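Local coordinates for protein endoglucanase (Clostridium thermocellum, PDB 2C4X) that probably hydrolyses beta-glucans such as cellulose, this piece supplying its C-terminal PKD domain and the CBM44 module, a carbohydrate-binding module for beta-glucan chains including xyloglucan, at residues T97-K102 and A131-R136; V125-K130 and G137-V142; T167-I172 and V247-W252. The protein carries 1 engineered substitution. All coordinates share one frame; numbering follows the deposited sequence.

Interaction 1 of 3, residues T97-K102 and A131-R136; sequences TGDNSK and AFKGER. With CA (calcium ion), chain C.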
ATOM      1  N   THR A  97      -1.778  14.240  -3.701  1.00 35.91           N
ATOM      2  CA  THR A  97      -0.479  14.758  -3.283  1.00 36.34           C
ATOM      3  C   THR A  97      -0.264  14.372  -1.831  1.00 36.73           C
ATOM      4  O   THR A  97      -1.204  13.977  -1.141  1.00 36.96           O
ATOM      5  CB  THR A  97      -0.389  16.304  -3.410  1.00 36.19           C
ATOM      6  OG1 THR A  97      -1.388  16.917  -2.583  1.00 36.39           O
ATOM      7  CG2 THR A  97      -0.587  16.762  -4.858  1.00 36.71           C
ATOM      8  N   GLY A  98       0.968  14.493  -1.361  1.00 37.12           N
ATOM      9  CA  GLY A  98       1.279  14.161   0.025  1.00 38.00           C
ATOM     10  C   GLY A  98       1.375  12.667   0.289  1.00 38.49           C
ATOM     11  O   GLY A  98       1.185  11.845  -0.612  1.00 38.46           O
ATOM     12  N   ASP A  99       1.661  12.328   1.541  1.00 38.91           N
ATOM     13  CA  ASP A  99       1.907  10.955   1.959  1.00 39.63           C
ATOM     14  C   ASP A  99       1.535  10.858   3.434  1.00 40.10           C
ATOM     15  O   ASP A  99       2.231  11.404   4.292  1.00 40.16           O
ATOM     16  CB  ASP A  99       3.387  10.619   1.744  1.00 39.50           C
ATOM     17  CG  ASP A  99       3.734   9.168   2.059  1.00 39.71           C
ATOM     18  OD1 ASP A  99       2.886   8.400   2.561  1.00 39.74           O
ATOM     19  OD2 ASP A  99       4.899   8.797   1.799  1.00 39.78           O
ATOM     20  N   ASN A 100       0.421  10.184   3.712  1.00 40.70           N
ATOM     21  CA  ASN A 100      -0.077  10.016   5.077  1.00 41.65           C
ATOM     22  C   ASN A 100       0.361   8.689   5.720  1.00 41.77           C
ATOM     23  O   ASN A 100      -0.220   8.255   6.721  1.00 42.19           O
ATOM     24  CB  ASN A 100      -1.608  10.163   5.114  1.00 41.91           C
ATOM     25  CG  ASN A 100      -2.079  11.546   4.685  1.00 43.63           C
ATOM     26  OD1 ASN A 100      -3.050  11.683   3.921  1.00 46.83           O
ATOM     27  ND2 ASN A 100      -1.396  12.586   5.173  1.00 44.51           N
ATOM     28  N   SER A 101       1.383   8.055   5.147  1.00 41.68           N
ATOM     29  CA  SER A 101       1.936   6.810   5.687  1.00 41.79           C
ATOM     30  C   SER A 101       2.454   7.001   7.106  1.00 41.82           C
ATOM     31  O   SER A 101       2.843   8.109   7.493  1.00 41.72           O
ATOM     32  CB  SER A 101       3.083   6.308   4.811  1.00 41.62           C
ATOM     33  OG  SER A 101       2.617   5.954   3.524  1.00 42.42           O
ATOM     34  N   LYS A 102       2.454   5.914   7.871  1.00 41.86           N
ATOM     35  CA  LYS A 102       3.068   5.885   9.201  1.00 42.12           C
ATOM     36  C   LYS A 102       4.510   6.392   9.140  1.00 42.26           C
ATOM     37  O   LYS A 102       4.931   7.182   9.986  1.00 42.95           O
ATOM     38  CB  LYS A 102       3.005   4.467   9.800  1.00 42.07           C
ATOM     39  CG  LYS A 102       1.586   4.001  10.181  1.00 42.33           C
ATOM     40  CD  LYS A 102       1.055   4.754  11.393  1.00 42.59           C
ATOM     41  CE  LYS A 102      -0.318   4.271  11.815  1.00 43.43           C
ATOM     42  NZ  LYS A 102      -1.373   4.656  10.836  1.00 45.40           N
ATOM     43  N   ALA A 131      10.747   9.070  -4.559  1.00 43.35           N
ATOM     44  CA  ALA A 131       9.785   8.811  -3.494  1.00 42.70           C
ATOM     45  C   ALA A 131       8.677   7.940  -4.048  1.00 42.47           C
ATOM     46  O   ALA A 131       8.410   7.966  -5.258  1.00 42.41           O
ATOM     47  CB  ALA A 131       9.222  10.111  -2.952  1.00 42.91           C
ATOM     48  N   PHE A 132       8.049   7.153  -3.177  1.00 41.93           N
ATOM     49  CA  PHE A 132       6.912   6.335  -3.587  1.00 41.77           C
ATOM     50  C   PHE A 132       5.623   7.153  -3.516  1.00 41.74           C
ATOM     51  O   PHE A 132       4.766   7.056  -4.397  1.00 41.91           O
ATOM     52  CB  PHE A 132       6.796   5.047  -2.749  1.00 41.70           C
ATOM     53  CG  PHE A 132       5.616   4.200  -3.125  1.00 41.49           C
ATOM     54  CD1 PHE A 132       5.653   3.410  -4.274  1.00 41.48           C
ATOM     55  CD2 PHE A 132       4.454   4.225  -2.361  1.00 41.34           C
ATOM     56  CE1 PHE A 132       4.548   2.643  -4.648  1.00 41.76           C
ATOM     57  CE2 PHE A 132       3.339   3.470  -2.728  1.00 41.84           C
ATOM     58  CZ  PHE A 132       3.389   2.669  -3.871  1.00 41.81           C
ATOM     59  N   LYS A 133       5.493   7.943  -2.454  1.00 41.68           N
ATOM     60  CA  LYS A 133       4.378   8.865  -2.281  1.00 41.91           C
ATOM     61  C   LYS A 133       4.899  10.167  -1.708  1.00 41.52           C
ATOM     62  O   LYS A 133       5.812  10.160  -0.884  1.00 41.46           O
ATOM     63  CB  LYS A 133       3.330   8.294  -1.329  1.00 42.21           C
ATOM     64  CG  LYS A 133       2.220   7.520  -1.996  1.00 44.04           C
ATOM     65  CD  LYS A 133       1.020   7.378  -1.060  1.00 46.81           C
ATOM     66  CE  LYS A 133       1.338   6.504   0.149  1.00 47.62           C
ATOM     67  NZ  LYS A 133       0.099   6.233   0.949  1.00 48.84           N
ATOM     68  N   GLY A 134       4.310  11.278  -2.135  1.00 40.77           N
ATOM     69  CA  GLY A 134       4.739  12.585  -1.673  1.00 40.30           C
ATOM     70  C   GLY A 134       6.022  12.977  -2.368  1.00 40.26           C
ATOM     71  O   GLY A 134       6.355  12.445  -3.435  1.00 40.03           O
ATOM     72  N   GLU A 135       6.758  13.895  -1.757  1.00 40.02           N
ATOM     73  CA  GLU A 135       7.960  14.416  -2.384  1.00 40.74           C
ATOM     74  C   GLU A 135       9.246  13.777  -1.855  1.00 40.59           C
ATOM     75  O   GLU A 135      10.297  13.898  -2.479  1.00 40.62           O
ATOM     76  CB  GLU A 135       8.002  15.939  -2.258  1.00 40.89           C
ATOM     77  CG  GLU A 135       6.894  16.658  -3.045  1.00 43.10           C
ATOM     78  CD  GLU A 135       6.679  18.088  -2.587  1.00 45.63           C
ATOM     79  OE1 GLU A 135       6.941  18.379  -1.398  1.00 46.93           O
ATOM     80  OE2 GLU A 135       6.243  18.925  -3.409  1.00 47.84           O
ATOM     81  N   ARG A 136       9.153  13.065  -0.732  1.00 40.58           N
ATOM     82  CA  ARG A 136      10.355  12.601  -0.033  1.00 40.40           C
ATOM     83  C   ARG A 136      10.322  11.131   0.380  1.00 40.08           C
ATOM     84  O   ARG A 136       9.261  10.526   0.466  1.00 39.75           O
ATOM     85  CB  ARG A 136      10.618  13.472   1.197  1.00 40.55           C
ATOM     86  CG  ARG A 136      10.946  14.916   0.873  1.00 41.69           C
ATOM     87  CD  ARG A 136      11.193  15.722   2.126  1.00 43.85           C
ATOM     88  NE  ARG A 136      11.763  17.019   1.784  1.00 47.32           N
ATOM     89  CZ  ARG A 136      13.064  17.270   1.672  1.00 48.69           C
ATOM     90  NH1 ARG A 136      13.965  16.312   1.887  1.00 48.45           N
ATOM     91  NH2 ARG A 136      13.464  18.495   1.344  1.00 49.73           N
TER
HETATM   92 CA    CA C1253       7.045   9.899   1.156  1.00 43.99          CA
HETATM   93  O   HOH W   1      -1.354   7.568   3.167  1.00 80.15           O
HETATM   94  O   HOH W   2       0.598   4.146   2.381  1.00 56.78           O

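Interaction 2 of 3, residues V125-K130 and G137-V142; sequences VNTTEK and GLKWTV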
ATOM      1  N   VAL A 125      19.989   8.971   3.974  1.00 41.63           N
ATOM      2  CA  VAL A 125      19.568  10.371   3.977  1.00 41.57           C
ATOM      3  C   VAL A 125      18.108  10.483   3.553  1.00 41.59           C
ATOM      4  O   VAL A 125      17.586   9.610   2.849  1.00 41.30           O
ATOM      5  CB  VAL A 125      20.433  11.268   3.041  1.00 41.42           C
ATOM      6  CG1 VAL A 125      21.909  11.233   3.444  1.00 41.83           C
ATOM      7  CG2 VAL A 125      20.250  10.887   1.567  1.00 41.26           C
ATOM      8  N   ASN A 126      17.459  11.557   3.993  1.00 41.75           N
ATOM      9  CA  ASN A 126      16.154  11.937   3.477  1.00 41.82           C
ATOM     10  C   ASN A 126      16.320  12.640   2.126  1.00 42.10           C
ATOM     11  O   ASN A 126      17.051  13.628   2.014  1.00 41.91           O
ATOM     12  CB  ASN A 126      15.407  12.817   4.483  1.00 41.52           C
ATOM     13  CG  ASN A 126      13.989  13.138   4.037  1.00 41.21           C
ATOM     14  OD1 ASN A 126      13.787  13.772   3.005  1.00 41.03           O
ATOM     15  ND2 ASN A 126      13.004  12.702   4.813  1.00 39.00           N
ATOM     16  N   THR A 127      15.629  12.123   1.110  1.00 42.40           N
ATOM     17  CA  THR A 127      15.867  12.519  -0.279  1.00 42.71           C
ATOM     18  C   THR A 127      14.603  12.963  -1.019  1.00 42.91           C
ATOM     19  O   THR A 127      13.500  12.549  -0.674  1.00 43.09           O
ATOM     20  CB  THR A 127      16.537  11.361  -1.079  1.00 42.51           C
ATOM     21  OG1 THR A 127      16.915  11.829  -2.380  1.00 43.06           O
ATOM     22  CG2 THR A 127      15.589  10.169  -1.234  1.00 42.50           C
ATOM     23  N   THR A 128      14.783  13.803  -2.038  1.00 43.13           N
ATOM     24  CA  THR A 128      13.720  14.140  -2.978  1.00 43.47           C
ATOM     25  C   THR A 128      13.962  13.473  -4.340  1.00 43.71           C
ATOM     26  O   THR A 128      13.158  13.638  -5.262  1.00 43.95           O
ATOM     27  CB  THR A 128      13.581  15.679  -3.188  1.00 43.63           C
ATOM     28  OG1 THR A 128      14.831  16.223  -3.628  1.00 44.03           O
ATOM     29  CG2 THR A 128      13.156  16.385  -1.903  1.00 43.73           C
ATOM     30  N   GLU A 129      15.060  12.724  -4.465  1.00 43.78           N
ATOM     31  CA  GLU A 129      15.456  12.111  -5.739  1.00 44.37           C
ATOM     32  C   GLU A 129      14.455  11.068  -6.227  1.00 44.27           C
ATOM     33  O   GLU A 129      14.107  11.039  -7.412  1.00 44.11           O
ATOM     34  CB  GLU A 129      16.866  11.514  -5.653  1.00 44.43           C
ATOM     35  CG  GLU A 129      17.973  12.569  -5.621  1.00 45.83           C
ATOM     36  CD  GLU A 129      19.358  12.005  -5.309  1.00 46.16           C
ATOM     37  OE1 GLU A 129      19.517  10.768  -5.190  1.00 46.97           O
ATOM     38  OE2 GLU A 129      20.301  12.822  -5.189  1.00 49.84           O
ATOM     39  N   LYS A 130      14.009  10.214  -5.303  1.00 44.01           N
ATOM     40  CA  LYS A 130      12.950   9.247  -5.554  1.00 44.07           C
ATOM     41  C   LYS A 130      12.053   9.155  -4.326  1.00 43.85           C
ATOM     42  O   LYS A 130      12.535   9.159  -3.190  1.00 44.06           O
ATOM     43  CB  LYS A 130      13.525   7.855  -5.848  1.00 44.17           C
ATOM     44  CG  LYS A 130      14.286   7.724  -7.154  1.00 44.54           C
ATOM     45  CD  LYS A 130      14.647   6.270  -7.447  1.00 44.73           C
ATOM     46  CE  LYS A 130      15.781   6.183  -8.474  1.00 45.19           C
ATOM     47  NZ  LYS A 130      15.415   6.760  -9.804  1.00 45.78           N
ATOM     48  N   GLY A 137      11.505  10.577   0.622  1.00 39.92           N
ATOM     49  CA  GLY A 137      11.662   9.222   1.146  1.00 39.89           C
ATOM     50  C   GLY A 137      13.075   9.092   1.682  1.00 39.88           C
ATOM     51  O   GLY A 137      13.755  10.098   1.884  1.00 39.42           O
ATOM     52  N   LEU A 138      13.512   7.857   1.913  1.00 39.79           N
ATOM     53  CA  LEU A 138      14.891   7.598   2.334  1.00 39.73           C
ATOM     54  C   LEU A 138      15.738   7.127   1.165  1.00 39.80           C
ATOM     55  O   LEU A 138      15.245   6.448   0.251  1.00 40.21           O
ATOM     56  CB  LEU A 138      14.952   6.570   3.474  1.00 39.57           C
ATOM     57  CG  LEU A 138      14.352   6.966   4.826  1.00 39.96           C
ATOM     58  CD1 LEU A 138      14.595   5.880   5.879  1.00 39.12           C
ATOM     59  CD2 LEU A 138      14.887   8.324   5.304  1.00 39.06           C
ATOM     60  N   LYS A 139      17.011   7.509   1.199  1.00 39.62           N
ATOM     61  CA  LYS A 139      17.990   7.065   0.229  1.00 39.34           C
ATOM     62  C   LYS A 139      19.088   6.365   1.013  1.00 39.48           C
ATOM     63  O   LYS A 139      19.780   6.986   1.823  1.00 39.65           O
ATOM     64  CB  LYS A 139      18.540   8.258  -0.556  1.00 39.34           C
ATOM     65  CG  LYS A 139      19.612   7.925  -1.571  1.00 39.21           C
ATOM     66  CD  LYS A 139      20.150   9.201  -2.208  1.00 38.18           C
ATOM     67  CE  LYS A 139      21.385   8.925  -3.035  1.00 37.94           C
ATOM     68  NZ  LYS A 139      21.851  10.135  -3.780  1.00 36.50           N
ATOM     69  N   TRP A 140      19.226   5.069   0.773  1.00 39.00           N
ATOM     70  CA  TRP A 140      20.097   4.211   1.567  1.00 39.35           C
ATOM     71  C   TRP A 140      21.209   3.678   0.680  1.00 39.24           C
ATOM     72  O   TRP A 140      20.969   2.858  -0.207  1.00 39.48           O
ATOM     73  CB  TRP A 140      19.263   3.080   2.184  1.00 38.77           C
ATOM     74  CG  TRP A 140      20.001   2.015   2.989  1.00 38.61           C
ATOM     75  CD1 TRP A 140      21.141   2.166   3.738  1.00 38.24           C
ATOM     76  CD2 TRP A 140      19.595   0.645   3.150  1.00 38.24           C
ATOM     77  NE1 TRP A 140      21.478   0.963   4.335  1.00 38.44           N
ATOM     78  CE2 TRP A 140      20.546   0.016   3.990  1.00 38.74           C
ATOM     79  CE3 TRP A 140      18.518  -0.113   2.658  1.00 39.71           C
ATOM     80  CZ2 TRP A 140      20.455  -1.345   4.347  1.00 38.85           C
ATOM     81  CZ3 TRP A 140      18.423  -1.468   3.016  1.00 38.90           C
ATOM     82  CH2 TRP A 140      19.387  -2.067   3.855  1.00 38.39           C
ATOM     83  N   THR A 141      22.422   4.166   0.910  1.00 39.50           N
ATOM     84  CA  THR A 141      23.572   3.778   0.092  1.00 39.64           C
ATOM     85  C   THR A 141      24.476   2.826   0.863  1.00 39.32           C
ATOM     86  O   THR A 141      24.970   3.159   1.938  1.00 38.67           O
ATOM     87  CB  THR A 141      24.371   5.013  -0.406  1.00 39.58           C
ATOM     88  OG1 THR A 141      23.480   5.935  -1.051  1.00 40.67           O
ATOM     89  CG2 THR A 141      25.466   4.600  -1.392  1.00 40.16           C
ATOM     90  N   VAL A 142      24.675   1.638   0.294  1.00 39.64           N
ATOM     91  CA  VAL A 142      25.469   0.584   0.920  1.00 39.75           C
ATOM     92  C   VAL A 142      26.746   0.319   0.129  1.00 40.30           C
ATOM     93  O   VAL A 142      26.711   0.139  -1.093  1.00 40.12           O
ATOM     94  CB  VAL A 142      24.662  -0.738   1.046  1.00 39.82           C
ATOM     95  CG1 VAL A 142      25.512  -1.845   1.701  1.00 39.57           C
ATOM     96  CG2 VAL A 142      23.366  -0.513   1.817  1.00 39.57           C
TER
HETATM   97  O   HOH W   3      12.653   7.200  -1.328  1.00 42.97           O

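Interaction 3 of 3, residues T167-I172 and V247-W252; sequences TFRIWI and VDAIDW. With CA (calcium ion), chain C.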
ATOM      1  N   THR A 167       3.238  -2.611   5.414  1.00 42.89           N
ATOM      2  CA  THR A 167       3.571  -2.538   3.996  1.00 42.43           C
ATOM      3  C   THR A 167       4.799  -1.648   3.789  1.00 41.97           C
ATOM      4  O   THR A 167       4.803  -0.485   4.194  1.00 41.77           O
ATOM      5  CB  THR A 167       2.369  -1.991   3.176  1.00 42.48           C
ATOM      6  OG1 THR A 167       1.263  -2.884   3.316  1.00 43.70           O
ATOM      7  CG2 THR A 167       2.710  -1.859   1.705  1.00 42.36           C
ATOM      8  N   PHE A 168       5.836  -2.210   3.168  1.00 41.56           N
ATOM      9  CA  PHE A 168       7.063  -1.479   2.844  1.00 41.08           C
ATOM     10  C   PHE A 168       7.089  -1.212   1.343  1.00 40.95           C
ATOM     11  O   PHE A 168       6.632  -2.047   0.559  1.00 41.26           O
ATOM     12  CB  PHE A 168       8.303  -2.311   3.196  1.00 41.15           C
ATOM     13  CG  PHE A 168       8.469  -2.604   4.667  1.00 40.81           C
ATOM     14  CD1 PHE A 168       7.653  -3.544   5.314  1.00 39.34           C
ATOM     15  CD2 PHE A 168       9.477  -1.974   5.395  1.00 40.47           C
ATOM     16  CE1 PHE A 168       7.822  -3.832   6.677  1.00 39.84           C
ATOM     17  CE2 PHE A 168       9.663  -2.251   6.758  1.00 39.88           C
ATOM     18  CZ  PHE A 168       8.835  -3.188   7.402  1.00 40.55           C
ATOM     19  N   ARG A 169       7.615  -0.056   0.946  1.00 40.49           N
ATOM     20  CA  ARG A 169       7.932   0.202  -0.460  1.00 39.93           C
ATOM     21  C   ARG A 169       9.435   0.419  -0.625  1.00 39.89           C
ATOM     22  O   ARG A 169      10.020   1.306  -0.001  1.00 39.74           O
ATOM     23  CB  ARG A 169       7.134   1.392  -1.016  1.00 40.00           C
ATOM     24  CG  ARG A 169       5.684   1.061  -1.311  1.00 39.27           C
ATOM     25  CD  ARG A 169       4.779   1.247  -0.101  1.00 40.18           C
ATOM     26  NE  ARG A 169       3.374   1.035  -0.463  1.00 40.72           N
ATOM     27  CZ  ARG A 169       2.330   1.505   0.221  1.00 41.22           C
ATOM     28  NH1 ARG A 169       2.512   2.231   1.318  1.00 41.24           N
ATOM     29  NH2 ARG A 169       1.096   1.258  -0.201  1.00 40.99           N
ATOM     30  N   ILE A 170      10.052  -0.408  -1.462  1.00 39.59           N
ATOM     31  CA  ILE A 170      11.505  -0.441  -1.588  1.00 39.89           C
ATOM     32  C   ILE A 170      11.892  -0.415  -3.060  1.00 39.66           C
ATOM     33  O   ILE A 170      11.500  -1.294  -3.825  1.00 39.74           O
ATOM     34  CB  ILE A 170      12.111  -1.709  -0.891  1.00 39.83           C
ATOM     35  CG1 ILE A 170      11.538  -1.889   0.522  1.00 39.52           C
ATOM     36  CG2 ILE A 170      13.644  -1.645  -0.838  1.00 40.11           C
ATOM     37  CD1 ILE A 170      11.811  -3.269   1.150  1.00 40.01           C
ATOM     38  N   TRP A 171      12.649   0.604  -3.448  1.00 39.98           N
ATOM     39  CA  TRP A 171      13.180   0.715  -4.801  1.00 40.19           C
ATOM     40  C   TRP A 171      14.530   0.011  -4.835  1.00 40.14           C
ATOM     41  O   TRP A 171      15.484   0.446  -4.194  1.00 39.87           O
ATOM     42  CB  TRP A 171      13.330   2.190  -5.193  1.00 40.68           C
ATOM     43  CG  TRP A 171      13.446   2.447  -6.677  1.00 41.18           C
ATOM     44  CD1 TRP A 171      12.426   2.754  -7.532  1.00 41.87           C
ATOM     45  CD2 TRP A 171      14.643   2.436  -7.471  1.00 41.88           C
ATOM     46  NE1 TRP A 171      12.908   2.928  -8.808  1.00 41.91           N
ATOM     47  CE2 TRP A 171      14.265   2.739  -8.801  1.00 42.13           C
ATOM     48  CE3 TRP A 171      15.997   2.196  -7.190  1.00 42.05           C
ATOM     49  CZ2 TRP A 171      15.194   2.811  -9.852  1.00 42.17           C
ATOM     50  CZ3 TRP A 171      16.921   2.265  -8.234  1.00 41.67           C
ATOM     51  CH2 TRP A 171      16.513   2.573  -9.549  1.00 42.05           C
ATOM     52  N   ILE A 172      14.605  -1.083  -5.582  1.00 40.49           N
ATOM     53  CA  ILE A 172      15.816  -1.901  -5.628  1.00 40.95           C
ATOM     54  C   ILE A 172      16.492  -1.776  -7.000  1.00 41.20           C
ATOM     55  O   ILE A 172      15.845  -2.013  -8.021  1.00 41.28           O
ATOM     56  CB  ILE A 172      15.486  -3.376  -5.292  1.00 41.06           C
ATOM     57  CG1 ILE A 172      14.858  -3.464  -3.890  1.00 40.99           C
ATOM     58  CG2 ILE A 172      16.728  -4.268  -5.400  1.00 41.44           C
ATOM     59  CD1 ILE A 172      13.949  -4.657  -3.676  1.00 39.92           C
ATOM     60  N   VAL A 247      13.628   3.824   0.102  1.00 38.94           N
ATOM     61  CA  VAL A 247      12.601   3.308   1.007  1.00 39.02           C
ATOM     62  C   VAL A 247      11.636   4.434   1.341  1.00 39.13           C
ATOM     63  O   VAL A 247      12.057   5.534   1.693  1.00 39.02           O
ATOM     64  CB  VAL A 247      13.206   2.765   2.333  1.00 38.93           C
ATOM     65  CG1 VAL A 247      12.108   2.216   3.242  1.00 38.42           C
ATOM     66  CG2 VAL A 247      14.271   1.693   2.058  1.00 39.84           C
ATOM     67  N   ASP A 248      10.341   4.157   1.236  1.00 39.17           N
ATOM     68  CA  ASP A 248       9.332   5.182   1.495  1.00 39.34           C
ATOM     69  C   ASP A 248       8.008   4.547   1.823  1.00 39.20           C
ATOM     70  O   ASP A 248       7.775   3.385   1.488  1.00 39.32           O
ATOM     71  CB  ASP A 248       9.158   6.114   0.282  1.00 39.19           C
ATOM     72  CG  ASP A 248       8.370   7.376   0.615  1.00 39.05           C
ATOM     73  OD1 ASP A 248       8.304   7.751   1.808  1.00 38.05           O
ATOM     74  OD2 ASP A 248       7.809   8.008  -0.312  1.00 39.62           O
ATOM     75  N   ALA A 249       7.156   5.327   2.486  1.00 39.44           N
ATOM     76  CA  ALA A 249       5.743   5.005   2.667  1.00 39.63           C
ATOM     77  C   ALA A 249       5.525   3.657   3.355  1.00 40.08           C
ATOM     78  O   ALA A 249       4.692   2.849   2.919  1.00 40.17           O
ATOM     79  CB  ALA A 249       4.989   5.083   1.330  1.00 39.72           C
ATOM     80  N   ILE A 250       6.286   3.421   4.424  1.00 40.23           N
ATOM     81  CA  ILE A 250       6.035   2.275   5.305  1.00 40.59           C
ATOM     82  C   ILE A 250       4.748   2.565   6.073  1.00 40.91           C
ATOM     83  O   ILE A 250       4.607   3.623   6.701  1.00 41.18           O
ATOM     84  CB  ILE A 250       7.204   1.998   6.273  1.00 40.43           C
ATOM     85  CG1 ILE A 250       8.516   1.844   5.493  1.00 39.85           C
ATOM     86  CG2 ILE A 250       6.927   0.743   7.098  1.00 40.03           C
ATOM     87  CD1 ILE A 250       9.765   1.864   6.368  1.00 41.02           C
ATOM     88  N   ASP A 251       3.800   1.640   5.991  1.00 41.23           N
ATOM     89  CA  ASP A 251       2.442   1.920   6.429  1.00 41.97           C
ATOM     90  C   ASP A 251       1.752   0.709   7.044  1.00 42.43           C
ATOM     91  O   ASP A 251       2.047  -0.438   6.696  1.00 41.89           O
ATOM     92  CB  ASP A 251       1.617   2.435   5.241  1.00 41.78           C
ATOM     93  CG  ASP A 251       0.479   3.337   5.666  1.00 42.84           C
ATOM     94  OD1 ASP A 251       0.466   3.784   6.837  1.00 43.99           O
ATOM     95  OD2 ASP A 251      -0.403   3.609   4.822  1.00 43.13           O
ATOM     96  N   TRP A 252       0.836   0.987   7.966  1.00 43.19           N
ATOM     97  CA  TRP A 252      -0.028  -0.031   8.557  1.00 44.23           C
ATOM     98  C   TRP A 252      -1.262   0.646   9.140  1.00 45.24           C
ATOM     99  O   TRP A 252      -1.321   1.879   9.218  1.00 44.79           O
ATOM    100  CB  TRP A 252       0.706  -0.856   9.626  1.00 43.75           C
ATOM    101  CG  TRP A 252       1.208  -0.046  10.784  1.00 43.80           C
ATOM    102  CD1 TRP A 252       0.502   0.318  11.904  1.00 43.55           C
ATOM    103  CD2 TRP A 252       2.522   0.509  10.939  1.00 43.53           C
ATOM    104  NE1 TRP A 252       1.299   1.067  12.739  1.00 44.36           N
ATOM    105  CE2 TRP A 252       2.542   1.198  12.174  1.00 43.53           C
ATOM    106  CE3 TRP A 252       3.687   0.489  10.154  1.00 43.48           C
ATOM    107  CZ2 TRP A 252       3.681   1.866  12.642  1.00 43.43           C
ATOM    108  CZ3 TRP A 252       4.822   1.151  10.624  1.00 43.42           C
ATOM    109  CH2 TRP A 252       4.806   1.829  11.857  1.00 43.67           C
TER
HETATM  110 CA    CA C1253       7.045   9.899   1.156  1.00 43.99          CA
HETATM  111  O   HOH W   4      -0.126  -2.661   5.528  1.00 48.55           O
HETATM  112  O   HOH W   2       0.598   4.146   2.381  1.00 56.78           O

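Interaction 1 of 3, residues T97-K102 and A131-R136
Asp99 OD1, which faces the side chain of Lys133, is gripped by two donors from its own loop. Ser101 OG reaches Asp99 OD1 at 2.6 Å on the syn lone pair, while Ser101 N meets the same oxygen from above the carboxylate plane, 38° out of it, closing an Asx turn. From across the contact Lys133 NZ adds a long salt bridge, 3.9 Å to Asp99 OD1. The lysine chain bends at its third torsion (chi3 -67°) and crosses the aspartate at about a right angle, so that its methylene Lys133 CE lies 3.4 Å from Asp99 OD1. Two waters take up the ammonium: one, 2.6 Å from Lys133 NZ, donates onward to Ser101 OG, and the other accepts a weak bond from Asn100 N. With OD1 tied down in this way the rotation of the carboxylate is fixed, and its second oxygen is committed to metal. Asp99 OD2 binds the calcium ion at 2.5 Å and Lys133 O binds it at 2.4 Å. That shared ion explains why Asp99 OD2 and Lys133 O, both acceptors, can sit 3.1 Å apart. Lys133 therefore contributes twice, its carbonyl to the metal and its side chain to the second shell. Arg136 O, Asn104, Glu106 and Asp248 complete the coordination, a structural calcium site of the kind found in many beta-sandwich carbohydrate-binding modules.

Interaction 2 of 3, residues V125-K130 and G137-V142
Strand 125-127 and strand 137-142 run antiparallel with a strong twist, 129° between their directions, with Val125-Lys139 and Thr127-Gly137 as hydrogen-bonded pairs and Asn126-Leu138 as the non-hydrogen-bonded pair between them. The shortest of the four backbone bonds, Lys139 N to Val125 O at 2.7 Å, is flanked by a CA-H...O contact from Leu138 to the same carbonyl. On one face Lys139 carries the side-chain contact, its chain stretched out with CG anti to the backbone N (chi1 178°). At its root Lys139 CB lies 3.6 Å from Thr127 CG2 and 3.8 Å from Val125 CG2; valine and lysine lie side by side, whereas the threonine crosses the lysine. At the far end Lys139 NZ forms a salt bridge of 2.8 Å with Glu129 OE1, met on the syn side and 19° out of the carboxylate plane. Glu129 is placed by an ST turn, in which its N donates to Thr127 OG1, so the threonine packs with its methyl and shapes the turn with its hydroxyl. A water donating to Lys130 O and Leu138 O adds an indirect link on the side turned to strand 241-251. On the other face Asn126 lies beside Leu138; its OD1 accepts from Arg136 NH1 and its ND2 donates to the carbonyls of Phe105 and Thr109. The hairpin edges one sheet of the CBM44 beta-sandwich: strand 120-127 is outermost within the chain, strand 137-145 separates it from strand 241-251, where Val247 pairs with Leu138, and the Leu138 side chain reaches Leu152 on strand 148-155 of the second sheet.

Interaction 3 of 3, residues T167-I172 and V247-W252
A bend at the second torsion of Arg169 (chi2 87°) turns its chain along the strand, bringing the guanidinium over to Ala249. There Arg169 NH1 donates to Ala249 O at 2.8 Å, the acceptor lying almost in the guanidinium plane, while Thr167 CG2 covers the centre of one face. A water links Arg169 NH1 to Asp251 OD2, whose fellow oxygen OD1 accepts from Lys102 N. The grip falls at a beta bulge: Thr167 pairs with Asp251 and Ile170 with Val247, which puts one extra residue on the 247-252 side, and the Ala249 backbone is left-handed helical. Asp248 N still bonds Arg169 O at 3.1 Å, but the bond from Arg169 N to Asp248 O is weak. The Asp248 carboxylate holds the calcium ion with both oxygens, OD1 at 2.6 Å and OD2 at 2.5 Å from the metal, and OD2 also accepts from Phe132 N. On the other side of the sheet Ile250 CG2 makes a CH-pi contact, 4.2 Å from the Phe168 ring centroid. Strand 165-172 lies between strands 241-251 and 211-218 in one CBM44 sandwich sheet, with Arg169 NE salt-bridged to Glu214, and Phe168, Ile170 and Val247 pack on Ile233 of strand 229-238 in the facing sheet.

From the N terminus, interaction 1 opens in the loop after strand 84-93 and closes after 28 intervening residues at 131-136. Interaction 2 crosses it: segment 125-130 lies within that span, and 137-142 follows directly on 131-136, so the connection of one beta hairpin also supplies one of the two calcium-binding halves of interaction 1. The two contacts touch where Arg136 packs on Thr128. Interaction 3 comes later in series and closes a much longer excursion of 74 residues, which includes four strands. Its strand 241-251 neighbours strand 137-145 in one sheet and returns Asp248 to the same calcium ion, fastening the loop that follows strand 84-93 and the hairpin turn to the middle of a sandwich sheet.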